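Long-range contact in phosphoribosylaminoimidazole carboxylase, ATPase subunit (Thermotoga maritima, PDB 3AX6), which probably catalyses the ATP-dependent carboxylation of 5-aminoimidazole ribonucleotide with bicarbonate to N5-carboxyaminoimidazole ribonucleotide in purine biosynthesis: residues 112-124 with 163-175. Sequence-based numbering, arbitrary orientation.
With ADP (adenosine-5'-diphosphate), chain E.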
loop_
_atom_site.group_PDB
_atom_site.type_symbol
_atom_site.label_atom_id
_atom_site.label_comp_id
_atom_site.label_asym_id
_atom_site.label_seq_id
_atom_site.Cartn_x
_atom_site.Cartn_y
_atom_site.Cartn_z
ATOM N N GLY A 112 9.821 12.154 34.520
ATOM C CA GLY A 112 10.696 11.028 34.808
ATOM C C GLY A 112 11.216 10.253 33.611
ATOM O O GLY A 112 11.742 9.152 33.762
ATOM N N ILE A 113 11.061 10.820 32.421
ATOM C CA ILE A 113 11.529 10.189 31.189
ATOM C C ILE A 113 13.044 10.375 31.099
ATOM O O ILE A 113 13.526 11.500 31.090
ATOM C CB ILE A 113 10.882 10.856 29.960
ATOM C CG1 ILE A 113 9.358 10.751 30.051
ATOM C CG2 ILE A 113 11.404 10.228 28.692
ATOM C CD1 ILE A 113 8.834 9.336 30.091
ATOM N N PRO A 114 13.811 9.273 31.011
ATOM C CA PRO A 114 15.281 9.322 30.927
ATOM C C PRO A 114 15.798 10.247 29.825
ATOM O O PRO A 114 15.451 10.085 28.655
ATOM C CB PRO A 114 15.663 7.863 30.682
ATOM C CG PRO A 114 14.556 7.105 31.354
ATOM C CD PRO A 114 13.336 7.883 30.913
ATOM N N VAL A 115 16.646 11.198 30.206
ATOM C CA VAL A 115 17.189 12.169 29.264
ATOM C C VAL A 115 18.550 12.680 29.738
ATOM O O VAL A 115 18.830 12.685 30.934
ATOM C CB VAL A 115 16.214 13.365 29.138
ATOM C CG1 VAL A 115 16.022 14.022 30.504
ATOM C CG2 VAL A 115 16.729 14.374 28.151
ATOM N N PRO A 116 19.419 13.109 28.805
ATOM C CA PRO A 116 20.742 13.624 29.177
ATOM C C PRO A 116 20.628 14.872 30.060
ATOM O O PRO A 116 19.667 15.633 29.935
ATOM C CB PRO A 116 21.374 13.953 27.828
ATOM C CG PRO A 116 20.753 12.955 26.909
ATOM C CD PRO A 116 19.310 12.964 27.341
ATOM N N GLU A 117 21.595 15.079 30.953
ATOM C CA GLU A 117 21.591 16.257 31.820
ATOM C C GLU A 117 21.685 17.481 30.917
ATOM O O GLU A 117 22.506 17.515 30.009
ATOM C CB GLU A 117 22.802 16.248 32.750
ATOM C CG GLU A 117 22.469 16.423 34.213
ATOM C CD GLU A 117 22.437 15.102 34.951
ATOM O OE1 GLU A 117 23.491 14.426 35.007
ATOM O OE2 GLU A 117 21.361 14.738 35.472
ATOM N N TYR A 118 20.858 18.487 31.166
ATOM C CA TYR A 118 20.880 19.682 30.332
ATOM C C TYR A 118 20.803 20.958 31.170
ATOM O O TYR A 118 20.626 20.909 32.390
ATOM C CB TYR A 118 19.719 19.633 29.337
ATOM C CG TYR A 118 18.384 19.706 30.018
ATOM C CD1 TYR A 118 17.651 20.887 30.019
ATOM C CD2 TYR A 118 17.876 18.612 30.715
ATOM C CE1 TYR A 118 16.445 20.979 30.698
ATOM C CE2 TYR A 118 16.675 18.693 31.394
ATOM C CZ TYR A 118 15.964 19.882 31.382
ATOM O OH TYR A 118 14.768 19.976 32.049
ATOM N N LYS A 119 20.919 22.096 30.500
ATOM C CA LYS A 119 20.901 23.389 31.168
ATOM C C LYS A 119 20.691 24.505 30.137
ATOM O O LYS A 119 21.292 24.491 29.064
ATOM C CB LYS A 119 22.238 23.576 31.891
ATOM C CG LYS A 119 22.474 24.932 32.536
ATOM C CD LYS A 119 21.762 25.070 33.870
ATOM C CE LYS A 119 22.669 25.757 34.891
ATOM N NZ LYS A 119 23.317 26.987 34.346
ATOM N N LEU A 120 19.833 25.464 30.468
ATOM C CA LEU A 120 19.550 26.588 29.578
ATOM C C LEU A 120 20.718 27.569 29.624
ATOM O O LEU A 120 21.287 27.806 30.692
ATOM C CB LEU A 120 18.263 27.289 30.029
ATOM C CG LEU A 120 17.794 28.525 29.258
ATOM C CD1 LEU A 120 17.464 28.164 27.819
ATOM C CD2 LEU A 120 16.576 29.102 29.955
ATOM N N VAL A 121 21.085 28.141 28.479
ATOM C CA VAL A 121 22.195 29.088 28.471
ATOM C C VAL A 121 21.760 30.502 28.843
ATOM O O VAL A 121 20.884 31.092 28.205
ATOM C CB VAL A 121 22.932 29.145 27.097
ATOM C CG1 VAL A 121 23.356 27.757 26.677
ATOM C CG2 VAL A 121 22.057 29.786 26.045
ATOM N N LYS A 122 22.363 31.025 29.906
ATOM C CA LYS A 122 22.095 32.382 30.370
ATOM C C LYS A 122 23.341 33.149 29.960
ATOM O O LYS A 122 23.267 34.205 29.335
ATOM C CB LYS A 122 21.932 32.412 31.893
ATOM C CG LYS A 122 20.738 31.614 32.417
ATOM C CD LYS A 122 19.413 32.216 31.962
ATOM C CE LYS A 122 18.230 31.442 32.531
ATOM N NZ LYS A 122 16.919 32.057 32.173
ATOM N N ASP A 123 24.491 32.585 30.313
ATOM C CA ASP A 123 25.790 33.151 29.970
ATOM C C ASP A 123 26.598 32.005 29.367
ATOM O O ASP A 123 27.155 31.183 30.092
ATOM C CB ASP A 123 26.491 33.683 31.217
ATOM C CG ASP A 123 27.755 34.437 30.885
ATOM O OD1 ASP A 123 27.660 35.443 30.153
ATOM O OD2 ASP A 123 28.840 34.023 31.346
ATOM N N LEU A 124 26.644 31.957 28.039
ATOM C CA LEU A 124 27.337 30.893 27.320
ATOM C C LEU A 124 28.643 30.418 27.937
ATOM O O LEU A 124 28.760 29.264 28.347
ATOM C CB LEU A 124 27.604 31.310 25.873
ATOM C CG LEU A 124 28.250 30.208 25.027
ATOM C CD1 LEU A 124 27.249 29.086 24.813
ATOM C CD2 LEU A 124 28.710 30.771 23.699
ATOM N N LYS A 163 24.496 30.995 17.768
ATOM C CA LYS A 163 23.967 32.274 18.217
ATOM C C LYS A 163 22.476 32.163 18.522
ATOM O O LYS A 163 21.769 31.337 17.939
ATOM C CB LYS A 163 24.195 33.352 17.152
ATOM C CG LYS A 163 25.629 33.452 16.643
ATOM C CD LYS A 163 26.629 33.665 17.767
ATOM C CE LYS A 163 28.060 33.597 17.245
ATOM N NZ LYS A 163 29.082 33.614 18.337
ATOM N N GLY A 164 22.010 32.996 19.446
ATOM C CA GLY A 164 20.606 32.989 19.806
ATOM C C GLY A 164 20.314 32.254 21.097
ATOM O O GLY A 164 21.138 32.215 22.006
ATOM N N GLU A 165 19.124 31.674 21.175
ATOM C CA GLU A 165 18.711 30.935 22.354
ATOM C C GLU A 165 18.972 29.455 22.156
ATOM O O GLU A 165 18.345 28.800 21.324
ATOM C CB GLU A 165 17.233 31.174 22.623
ATOM C CG GLU A 165 16.915 32.623 22.877
ATOM C CD GLU A 165 15.436 32.884 22.899
ATOM O OE1 GLU A 165 15.046 34.055 23.086
ATOM O OE2 GLU A 165 14.662 31.919 22.726
ATOM N N THR A 166 19.916 28.936 22.925
ATOM C CA THR A 166 20.282 27.538 22.845
ATOM C C THR A 166 20.316 27.016 24.262
ATOM O O THR A 166 20.130 27.772 25.209
ATOM C CB THR A 166 21.692 27.359 22.252
ATOM O OG1 THR A 166 22.660 27.882 23.169
ATOM C CG2 THR A 166 21.814 28.092 20.922
ATOM N N TYR A 167 20.532 25.719 24.401
ATOM C CA TYR A 167 20.646 25.117 25.715
ATOM C C TYR A 167 21.818 24.161 25.606
ATOM O O TYR A 167 22.293 23.875 24.510
ATOM C CB TYR A 167 19.359 24.384 26.124
ATOM C CG TYR A 167 19.026 23.139 25.326
ATOM C CD1 TYR A 167 18.528 23.225 24.022
ATOM C CD2 TYR A 167 19.199 21.871 25.880
ATOM C CE1 TYR A 167 18.211 22.073 23.292
ATOM C CE2 TYR A 167 18.886 20.715 25.156
ATOM C CZ TYR A 167 18.393 20.824 23.866
ATOM O OH TYR A 167 18.089 19.680 23.159
ATOM N N LEU A 168 22.300 23.686 26.743
ATOM C CA LEU A 168 23.425 22.772 26.765
ATOM C C LEU A 168 23.010 21.421 27.323
ATOM O O LEU A 168 22.042 21.316 28.079
ATOM C CB LEU A 168 24.538 23.346 27.650
ATOM C CG LEU A 168 25.707 24.139 27.072
ATOM C CD1 LEU A 168 25.244 25.201 26.109
ATOM C CD2 LEU A 168 26.465 24.761 28.232
ATOM N N GLU A 169 23.734 20.382 26.933
ATOM C CA GLU A 169 23.485 19.056 27.471
ATOM C C GLU A 169 24.788 18.271 27.468
ATOM O O GLU A 169 25.685 18.523 26.657
ATOM C CB GLU A 169 22.364 18.320 26.714
ATOM C CG GLU A 169 22.615 17.917 25.281
ATOM C CD GLU A 169 21.413 17.171 24.697
ATOM O OE1 GLU A 169 20.293 17.721 24.741
ATOM O OE2 GLU A 169 21.579 16.037 24.198
ATOM N N GLU A 170 24.902 17.342 28.409
ATOM C CA GLU A 170 26.108 16.542 28.547
ATOM C C GLU A 170 26.375 15.701 27.312
ATOM O O GLU A 170 25.443 15.281 26.622
ATOM C CB GLU A 170 25.995 15.636 29.771
ATOM C CG GLU A 170 24.931 14.560 29.647
ATOM C CD GLU A 170 24.934 13.616 30.828
ATOM O OE1 GLU A 170 26.020 13.084 31.147
ATOM O OE2 GLU A 170 23.858 13.404 31.432
ATOM N N PHE A 171 27.653 15.457 27.044
ATOM C CA PHE A 171 28.044 14.651 25.901
ATOM C C PHE A 171 27.771 13.187 26.215
ATOM O O PHE A 171 28.238 12.663 27.224
ATOM C CB PHE A 171 29.527 14.820 25.586
ATOM C CG PHE A 171 29.955 14.098 24.349
ATOM C CD1 PHE A 171 29.700 14.636 23.094
ATOM C CD2 PHE A 171 30.565 12.852 24.432
ATOM C CE1 PHE A 171 30.044 13.940 21.933
ATOM C CE2 PHE A 171 30.913 12.146 23.282
ATOM C CZ PHE A 171 30.652 12.690 22.029
ATOM N N VAL A 172 27.016 12.535 25.339
ATOM C CA VAL A 172 26.656 11.134 25.508
ATOM C C VAL A 172 27.471 10.222 24.587
ATOM O O VAL A 172 27.598 10.488 23.390
ATOM C CB VAL A 172 25.140 10.930 25.204
ATOM C CG1 VAL A 172 24.817 9.450 25.086
ATOM C CG2 VAL A 172 24.292 11.579 26.299
ATOM N N GLU A 173 28.033 9.156 25.149
ATOM C CA GLU A 173 28.797 8.204 24.349
ATOM C C GLU A 173 27.798 7.207 23.787
ATOM O O GLU A 173 27.453 6.214 24.433
ATOM C CB GLU A 173 29.850 7.478 25.192
ATOM C CG GLU A 173 30.832 8.411 25.878
ATOM C CD GLU A 173 32.087 7.699 26.364
ATOM O OE1 GLU A 173 31.968 6.618 26.984
ATOM O OE2 GLU A 173 33.194 8.231 26.127
ATOM N N ILE A 174 27.337 7.496 22.576
ATOM C CA ILE A 174 26.350 6.675 21.888
ATOM C C ILE A 174 26.903 5.363 21.351
ATOM O O ILE A 174 27.930 5.340 20.682
ATOM C CB ILE A 174 25.708 7.471 20.723
ATOM C CG1 ILE A 174 25.035 8.728 21.277
ATOM C CG2 ILE A 174 24.668 6.617 19.996
ATOM C CD1 ILE A 174 24.542 9.677 20.208
ATOM N N GLU A 175 26.203 4.275 21.656
ATOM C CA GLU A 175 26.581 2.944 21.203
ATOM C C GLU A 175 25.776 2.692 19.927
ATOM O O GLU A 175 26.311 2.258 18.906
ATOM C CB GLU A 175 26.203 1.907 22.260
ATOM C CG GLU A 175 27.241 0.827 22.506
ATOM C CD GLU A 175 27.503 -0.033 21.286
ATOM O OE1 GLU A 175 26.541 -0.628 20.753
ATOM O OE2 GLU A 175 28.678 -0.116 20.865
HETATM P PB ADP E . 18.945 17.118 14.725
HETATM O O1B ADP E . 18.192 15.833 14.677
HETATM O O2B ADP E . 20.019 17.143 13.512
HETATM O O3B ADP E . 17.853 18.389 14.571
HETATM P PA ADP E . 20.115 15.949 16.966
HETATM O O1A ADP E . 19.665 16.109 18.370
HETATM O O2A ADP E . 19.411 14.626 16.345
HETATM O O3A ADP E . 19.741 17.332 16.150
HETATM O "O5'" ADP E . 21.738 15.812 16.965
HETATM C "C5'" ADP E . 22.142 15.089 15.791
HETATM C "C4'" ADP E . 23.255 14.091 16.131
HETATM O "O4'" ADP E . 24.198 14.664 17.094
HETATM C "C3'" ADP E . 22.689 12.814 16.776
HETATM O "O3'" ADP E . 22.274 11.848 15.798
HETATM C "C2'" ADP E . 23.845 12.341 17.655
HETATM O "O2'" ADP E . 24.725 11.476 16.933
HETATM C "C1'" ADP E . 24.525 13.652 18.094
HETATM N N9 ADP E . 24.102 14.058 19.451
HETATM C C8 ADP E . 22.931 14.683 19.807
HETATM N N7 ADP E . 22.893 14.883 21.090
HETATM C C5 ADP E . 24.026 14.408 21.650
HETATM C C6 ADP E . 24.545 14.338 22.972
HETATM N N6 ADP E . 23.822 14.836 24.031
HETATM N N1 ADP E . 25.757 13.776 23.172
HETATM C C2 ADP E . 26.476 13.284 22.157
HETATM N N3 ADP E . 26.025 13.328 20.900
HETATM C C4 ADP E . 24.822 13.872 20.605
#
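Lys119 and Leu168 form the hydrogen-bonded pair at the middle of an antiparallel strand pairing, 118-120 against 166-170, whose axes approach to 4.4 Å and run 159° apart. The two residues exchange two backbone N-H...O bonds, with Leu168 N 2.7 Å from Lys119 O. Tyr118-Glu169 and Leu120-Tyr167 flank them as non-hydrogen-bonded pairs. Beyond Tyr118, Glu170 N donates to Glu117 O at 2.9 Å, and the Glu170 side chain returns the grip: its OE2, through the anti lone pair, takes Glu117 N at 2.9 Å with an N-H...O angle of 169°. Two bonds thus clasp the backbone of Glu117. With CG set between backbone N and carbonyl carbon (chi1 67°), the extended Glu170 chain reaches this amide and packs its CG against Pro116 CB, although Glu117 OE1 lies 3.7 Å from Glu170 OE2, a like-charge proximity that probably costs some energy. An alanine in place of Glu170 would probably leave the Glu117 amide without this acceptor and open a gap beside Pro116 CB. At the other end, Val121 turns CG1 onto Leu168 CD1, a tight 3.2 Å contact.

Adenine recognition follows directly along 169-172. ADP N6 donates to Glu169 OE2 and Glu170 O, and Val172 N donates to ADP N1 at 2.8 Å, while Phe171 lays a ring face over ADP C2; Pro116 CG backs Val172 CG2 at 3.8 Å. Residues 169-172 thus form the adenine-binding part of the nucleotide pocket in this ATP-grasp domain.

Strand 118-120 edges the four-stranded sheet, with 166-170 between it and 135-139, from which Lys138 salt-bridges Glu169. Helix 101-110 packs against Tyr118, Leu120 and Tyr167, and Glu106 there bonds Tyr118 OH.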